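Local coordinates for protein thiosulfate sulfurtransferase TUM1 (PDB 3UTN) that accepts persulfide sulfur from the cysteine desulfurase NFS1 and passes it to UBA4 for 2-thiolation of the wobble uridine of tRNAs, at residues N75-D80 with L108-D113; S224-G229 with S309-V314. All coordinates share one frame; numbering follows the deposited sequence. Where two conformers were deposited one is given.

Contact 1: residues N75-D80 with L108-D113; sequences NSIFFD and LGVQKD
Outer strand 77-78 of the parallel sheet in the first rhodanese domain meets the end of helix 98-107, where I77 and L108 touch. Their side chains cross at about a right angle, and CD1 of I77 lies 3.8 Å from CD1 of L108. The chi1 of I77 is 59°, which sets CG1 between the backbone N and the carbonyl carbon. CG2 of I77 then stands beside the backbone N and reaches the carbonyl O of L108 at 3.6 Å. The leucine fork reaches on to F78. CD2 of L108 is 3.1 Å from the backbone O of F78, and its CD1 is 3.4 Å from that same oxygen. V110 brings CG2 to the I77 CD1 methyl as well, but the modelled distance is too short to be trusted. No hydrogen bond links the two segments. The carbonyl O of L108 accepts a hydrogen bond from S167 OG, and I77 pairs through its backbone with P49 and D51 of strand 47-51. G109 has positive phi (71°) and ends the helix in a Schellman motif. The chain then turns through V110 toward strand 115-119. A helix C-terminus packed on an edge strand belongs to the alpha/beta layering of the rhodanese fold.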
loop_
_atom_site.group_PDB
_atom_site.type_symbol
_atom_site.label_atom_id
_atom_site.label_comp_id
_atom_site.label_asym_id
_atom_site.label_seq_id
_atom_site.Cartn_x
_atom_site.Cartn_y
_atom_site.Cartn_z
ATOM N N ASN A 75 7.932 13.130 -15.534
ATOM C CA ASN A 75 6.720 12.621 -16.166
ATOM C C ASN A 75 5.766 12.001 -15.170
ATOM O O ASN A 75 4.845 11.279 -15.546
ATOM C CB ASN A 75 7.074 11.609 -17.258
ATOM C CG ASN A 75 8.177 12.104 -18.164
ATOM O OD1 ASN A 75 8.198 13.271 -18.543
ATOM N ND2 ASN A 75 9.108 11.224 -18.498
ATOM N N SER A 76 5.997 12.291 -13.896
ATOM C CA SER A 76 5.158 11.772 -12.832
ATOM C C SER A 76 3.754 12.303 -12.936
ATOM O O SER A 76 3.540 13.433 -13.343
ATOM C CB SER A 76 5.694 12.163 -11.467
ATOM O OG SER A 76 6.813 11.381 -11.119
ATOM N N ILE A 77 2.806 11.470 -12.561
ATOM C CA ILE A 77 1.501 11.957 -12.256
ATOM C C ILE A 77 1.453 11.859 -10.757
ATOM O O ILE A 77 2.248 11.144 -10.123
ATOM C CB ILE A 77 0.382 11.111 -12.868
ATOM C CG1 ILE A 77 0.472 9.666 -12.369
ATOM C CG2 ILE A 77 0.436 11.208 -14.381
ATOM C CD1 ILE A 77 -0.683 8.801 -12.792
ATOM N N PHE A 78 0.533 12.599 -10.182
ATOM C CA PHE A 78 0.292 12.472 -8.792
ATOM C C PHE A 78 -0.918 11.582 -8.643
ATOM O O PHE A 78 -1.939 11.803 -9.281
ATOM C CB PHE A 78 0.027 13.829 -8.182
ATOM C CG PHE A 78 -0.380 13.760 -6.760
ATOM C CD1 PHE A 78 0.537 13.387 -5.782
ATOM C CD2 PHE A 78 -1.685 14.047 -6.392
ATOM C CE1 PHE A 78 0.158 13.312 -4.458
ATOM C CE2 PHE A 78 -2.064 13.980 -5.066
ATOM C CZ PHE A 78 -1.143 13.610 -4.102
ATOM N N PHE A 79 -0.781 10.564 -7.814
ATOM C CA PHE A 79 -1.883 9.684 -7.513
ATOM C C PHE A 79 -2.384 10.096 -6.155
ATOM O O PHE A 79 -1.717 9.888 -5.142
ATOM C CB PHE A 79 -1.415 8.241 -7.487
ATOM C CG PHE A 79 -2.512 7.246 -7.271
ATOM C CD1 PHE A 79 -3.011 7.008 -5.998
ATOM C CD2 PHE A 79 -3.031 6.526 -8.340
ATOM C CE1 PHE A 79 -4.014 6.076 -5.791
ATOM C CE2 PHE A 79 -4.035 5.591 -8.140
ATOM C CZ PHE A 79 -4.524 5.365 -6.864
ATOM N N ASP A 80 -3.562 10.687 -6.141
ATOM C CA ASP A 80 -4.135 11.152 -4.912
ATOM C C ASP A 80 -4.760 9.983 -4.176
ATOM O O ASP A 80 -5.882 9.575 -4.466
ATOM C CB ASP A 80 -5.161 12.239 -5.182
ATOM C CG ASP A 80 -5.516 13.003 -3.940
ATOM O OD1 ASP A 80 -5.478 12.402 -2.850
ATOM O OD2 ASP A 80 -5.827 14.196 -4.053
ATOM N N LEU A 108 -5.810 11.854 -14.841
ATOM C CA LEU A 108 -4.355 11.927 -14.799
ATOM C C LEU A 108 -3.755 11.591 -16.147
ATOM O O LEU A 108 -2.542 11.640 -16.327
ATOM C CB LEU A 108 -3.814 10.971 -13.740
ATOM C CG LEU A 108 -4.264 11.284 -12.316
ATOM C CD1 LEU A 108 -3.952 10.106 -11.407
ATOM C CD2 LEU A 108 -3.639 12.582 -11.805
ATOM N N GLY A 109 -4.615 11.225 -17.090
ATOM C CA GLY A 109 -4.173 10.872 -18.422
ATOM C C GLY A 109 -3.443 9.548 -18.467
ATOM O O GLY A 109 -2.708 9.283 -19.403
ATOM N N VAL A 110 -3.639 8.716 -17.451
ATOM C CA VAL A 110 -3.035 7.394 -17.448
ATOM C C VAL A 110 -3.670 6.582 -18.567
ATOM O O VAL A 110 -4.888 6.559 -18.711
ATOM C CB VAL A 110 -3.211 6.680 -16.097
ATOM C CG1 VAL A 110 -2.721 5.244 -16.172
ATOM C CG2 VAL A 110 -2.463 7.434 -15.019
ATOM N N GLN A 111 -2.835 5.960 -19.385
ATOM C CA GLN A 111 -3.330 5.064 -20.410
ATOM C C GLN A 111 -3.157 3.665 -19.868
ATOM O O GLN A 111 -2.270 3.419 -19.051
ATOM C CB GLN A 111 -2.552 5.229 -21.715
ATOM C CG GLN A 111 -2.591 6.628 -22.322
ATOM C CD GLN A 111 -3.916 6.969 -22.989
ATOM O OE1 GLN A 111 -4.867 6.181 -22.969
ATOM N NE2 GLN A 111 -3.980 8.153 -23.592
ATOM N N LYS A 112 -4.001 2.749 -20.317
ATOM C CA LYS A 112 -3.892 1.361 -19.906
ATOM C C LYS A 112 -2.483 0.830 -20.129
ATOM O O LYS A 112 -1.979 0.063 -19.324
ATOM C CB LYS A 112 -4.893 0.494 -20.667
ATOM C CG LYS A 112 -5.005 -0.929 -20.140
ATOM C CD LYS A 112 -5.523 -0.960 -18.707
ATOM C CE LYS A 112 -6.857 -0.248 -18.569
ATOM N NZ LYS A 112 -7.891 -0.896 -19.419
ATOM N N ASP A 113 -1.854 1.255 -21.218
ATOM C CA ASP A 113 -0.556 0.720 -21.597
ATOM C C ASP A 113 0.592 1.310 -20.794
ATOM O O ASP A 113 1.719 0.837 -20.889
ATOM C CB ASP A 113 -0.289 0.926 -23.085
ATOM C CG ASP A 113 0.870 0.094 -23.575
ATOM O OD1 ASP A 113 0.872 -1.124 -23.291
ATOM O OD2 ASP A 113 1.782 0.650 -24.225
#

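Contact 2: residues S224-G229 with S309-V314; sequences SDIPSG and SWTEWV
W310 has CG anti to the backbone N (chi1 -177°), which carries its indole from helix 309-317 to the loop at I226 and P227. I226 has chi1 -55°, with CG2 anti to its own N, and this methyl lies 3.5 Å from W310 NE1. W310 NE1 donates to the backbone O of P227 at 2.6 Å. The N-H...O angle is 151°, and the bond uses a lone pair in the carbonyl plane. The oxygen is also close to the ring plane. G229 O sits over one face of the W310 indole, 3.3 Å above it and toward the rim. V314 CG2 lies off-centre on the opposite face. S228 O is at the ring edge, 3.2 Å from W310 CZ2. V314 also takes I226 CG2 on its CG2 at 3.6 Å and P227 CD on its CG1 at 3.5 Å. R210 makes a cation-pi contact with W310 and hydrogen-bonds G229 O through NH2. A leucine in place of W310 would probably leave P227 O without its indole donor and open a gap beside G229. The backbone of W310 is hydrogen-bonded to C282, the persulfide-forming cysteine. The tryptophan thus ties the loop to the helix beside the active-site cysteine of the catalytic rhodanese domain.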
loop_
_atom_site.group_PDB
_atom_site.type_symbol
_atom_site.label_atom_id
_atom_site.label_comp_id
_atom_site.label_asym_id
_atom_site.label_seq_id
_atom_site.Cartn_x
_atom_site.Cartn_y
_atom_site.Cartn_z
ATOM N N SER A 224 -9.868 9.179 16.531
ATOM C CA SER A 224 -10.461 9.518 17.823
ATOM C C SER A 224 -11.639 8.622 18.182
ATOM O O SER A 224 -11.947 8.439 19.359
ATOM C CB SER A 224 -10.903 10.984 17.828
ATOM O OG SER A 224 -11.665 11.284 16.669
ATOM N N ASP A 225 -12.296 8.077 17.163
ATOM C CA ASP A 225 -13.497 7.270 17.346
ATOM C C ASP A 225 -13.163 5.795 17.530
ATOM O O ASP A 225 -14.035 4.988 17.856
ATOM C CB ASP A 225 -14.437 7.449 16.147
ATOM C CG ASP A 225 -13.774 7.096 14.820
ATOM O OD1 ASP A 225 -12.535 7.230 14.701
ATOM O OD2 ASP A 225 -14.498 6.691 13.889
ATOM N N ILE A 226 -11.892 5.461 17.329
ATOM C CA ILE A 226 -11.446 4.077 17.246
ATOM C C ILE A 226 -10.485 3.762 18.376
ATOM O O ILE A 226 -9.441 4.395 18.494
ATOM C CB ILE A 226 -10.742 3.792 15.895
ATOM C CG1 ILE A 226 -11.642 4.154 14.714
ATOM C CG2 ILE A 226 -10.338 2.333 15.779
ATOM C CD1 ILE A 226 -13.012 3.516 14.759
ATOM N N PRO A 227 -10.841 2.785 19.221
ATOM C CA PRO A 227 -9.841 2.279 20.139
ATOM C C PRO A 227 -8.832 1.457 19.362
ATOM O O PRO A 227 -9.135 0.967 18.273
ATOM C CB PRO A 227 -10.641 1.364 21.068
ATOM C CG PRO A 227 -11.857 0.996 20.295
ATOM C CD PRO A 227 -12.164 2.180 19.440
ATOM N N SER A 228 -7.641 1.311 19.918
ATOM C CA SER A 228 -6.657 0.440 19.322
ATOM C C SER A 228 -6.923 -0.996 19.757
ATOM O O SER A 228 -8.013 -1.326 20.226
ATOM C CB SER A 228 -5.250 0.886 19.699
ATOM O OG SER A 228 -5.098 0.935 21.103
ATOM N N GLY A 229 -5.924 -1.849 19.608
ATOM C CA GLY A 229 -6.130 -3.263 19.808
ATOM C C GLY A 229 -6.107 -3.879 18.438
ATOM O O GLY A 229 -5.739 -3.230 17.460
ATOM N N SER A 309 -9.724 -2.662 7.241
ATOM C CA SER A 309 -8.696 -2.625 8.261
ATOM C C SER A 309 -9.284 -2.324 9.630
ATOM O O SER A 309 -10.499 -2.439 9.846
ATOM C CB SER A 309 -7.590 -1.639 7.882
ATOM O OG SER A 309 -6.701 -2.244 6.966
ATOM N N TRP A 310 -8.413 -1.926 10.542
ATOM C CA TRP A 310 -8.775 -1.783 11.928
ATOM C C TRP A 310 -9.920 -0.842 12.128
ATOM O O TRP A 310 -10.830 -1.121 12.903
ATOM C CB TRP A 310 -7.579 -1.328 12.734
ATOM C CG TRP A 310 -7.914 -1.239 14.183
ATOM C CD1 TRP A 310 -7.871 -0.123 14.997
ATOM C CD2 TRP A 310 -8.404 -2.317 15.035
ATOM N NE1 TRP A 310 -8.264 -0.433 16.268
ATOM C CE2 TRP A 310 -8.597 -1.733 16.358
ATOM C CE3 TRP A 310 -8.678 -3.663 14.843
ATOM C CZ2 TRP A 310 -9.055 -2.482 17.429
ATOM C CZ3 TRP A 310 -9.144 -4.401 15.924
ATOM C CH2 TRP A 310 -9.324 -3.826 17.186
ATOM N N THR A 311 -9.886 0.273 11.410
ATOM C CA THR A 311 -10.919 1.289 11.530
ATOM C C THR A 311 -12.291 0.718 11.238
ATOM O O THR A 311 -13.199 0.807 12.065
ATOM C CB THR A 311 -10.645 2.470 10.597
ATOM O OG1 THR A 311 -9.385 3.046 10.954
ATOM C CG2 THR A 311 -11.744 3.506 10.736
ATOM N N GLU A 312 -12.437 0.124 10.062
ATOM C CA GLU A 312 -13.694 -0.487 9.713
ATOM C C GLU A 312 -13.996 -1.606 10.682
ATOM O O GLU A 312 -15.133 -1.766 11.113
ATOM C CB GLU A 312 -13.665 -1.034 8.303
ATOM C CG GLU A 312 -14.998 -1.602 7.883
ATOM C CD GLU A 312 -14.877 -2.595 6.763
ATOM O OE1 GLU A 312 -13.958 -3.444 6.803
ATOM O OE2 GLU A 312 -15.715 -2.532 5.849
ATOM N N TRP A 313 -12.968 -2.377 11.021
ATOM C CA TRP A 313 -13.137 -3.478 11.941
ATOM C C TRP A 313 -13.817 -3.031 13.197
ATOM O O TRP A 313 -14.842 -3.584 13.581
ATOM C CB TRP A 313 -11.809 -4.109 12.309
ATOM C CG TRP A 313 -12.061 -5.240 13.245
ATOM C CD1 TRP A 313 -11.912 -5.257 14.620
ATOM C CD2 TRP A 313 -12.599 -6.551 12.899
ATOM N NE1 TRP A 313 -12.277 -6.470 15.131
ATOM C CE2 TRP A 313 -12.702 -7.292 14.149
ATOM C CE3 TRP A 313 -12.968 -7.171 11.711
ATOM C CZ2 TRP A 313 -13.160 -8.595 14.191
ATOM C CZ3 TRP A 313 -13.435 -8.481 11.765
ATOM C CH2 TRP A 313 -13.532 -9.170 12.979
ATOM N N VAL A 314 -13.234 -2.031 13.846
ATOM C CA VAL A 314 -13.765 -1.492 15.088
ATOM C C VAL A 314 -15.162 -0.940 14.888
ATOM O O VAL A 314 -16.087 -1.296 15.624
ATOM C CB VAL A 314 -12.855 -0.396 15.648
ATOM C CG1 VAL A 314 -13.566 0.399 16.733
ATOM C CG2 VAL A 314 -11.605 -1.035 16.198
#

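Both contacts are largely buried, and each lies within one of the two rhodanese domains. They are on opposite sides of the chain's centre, with their own centres about 32 Å apart. Contact 1 joins an edge strand to the loop after a helix; contact 2 joins a loop to the first turns of a helix. Their chemistry differs. Contact 1 has no hydrogen bond across the segments; methyl groups meet each other and backbone oxygens. It lies away from the annotated sites. Contact 2 adds a side-chain to backbone hydrogen bond and carbonyl oxygens around an indole, near the catalytic cysteine. P227 gives it one exposed member, while every touching residue of contact 1 is buried. Both domains have a five-stranded parallel sheet with strand order 1-5-4-2-3.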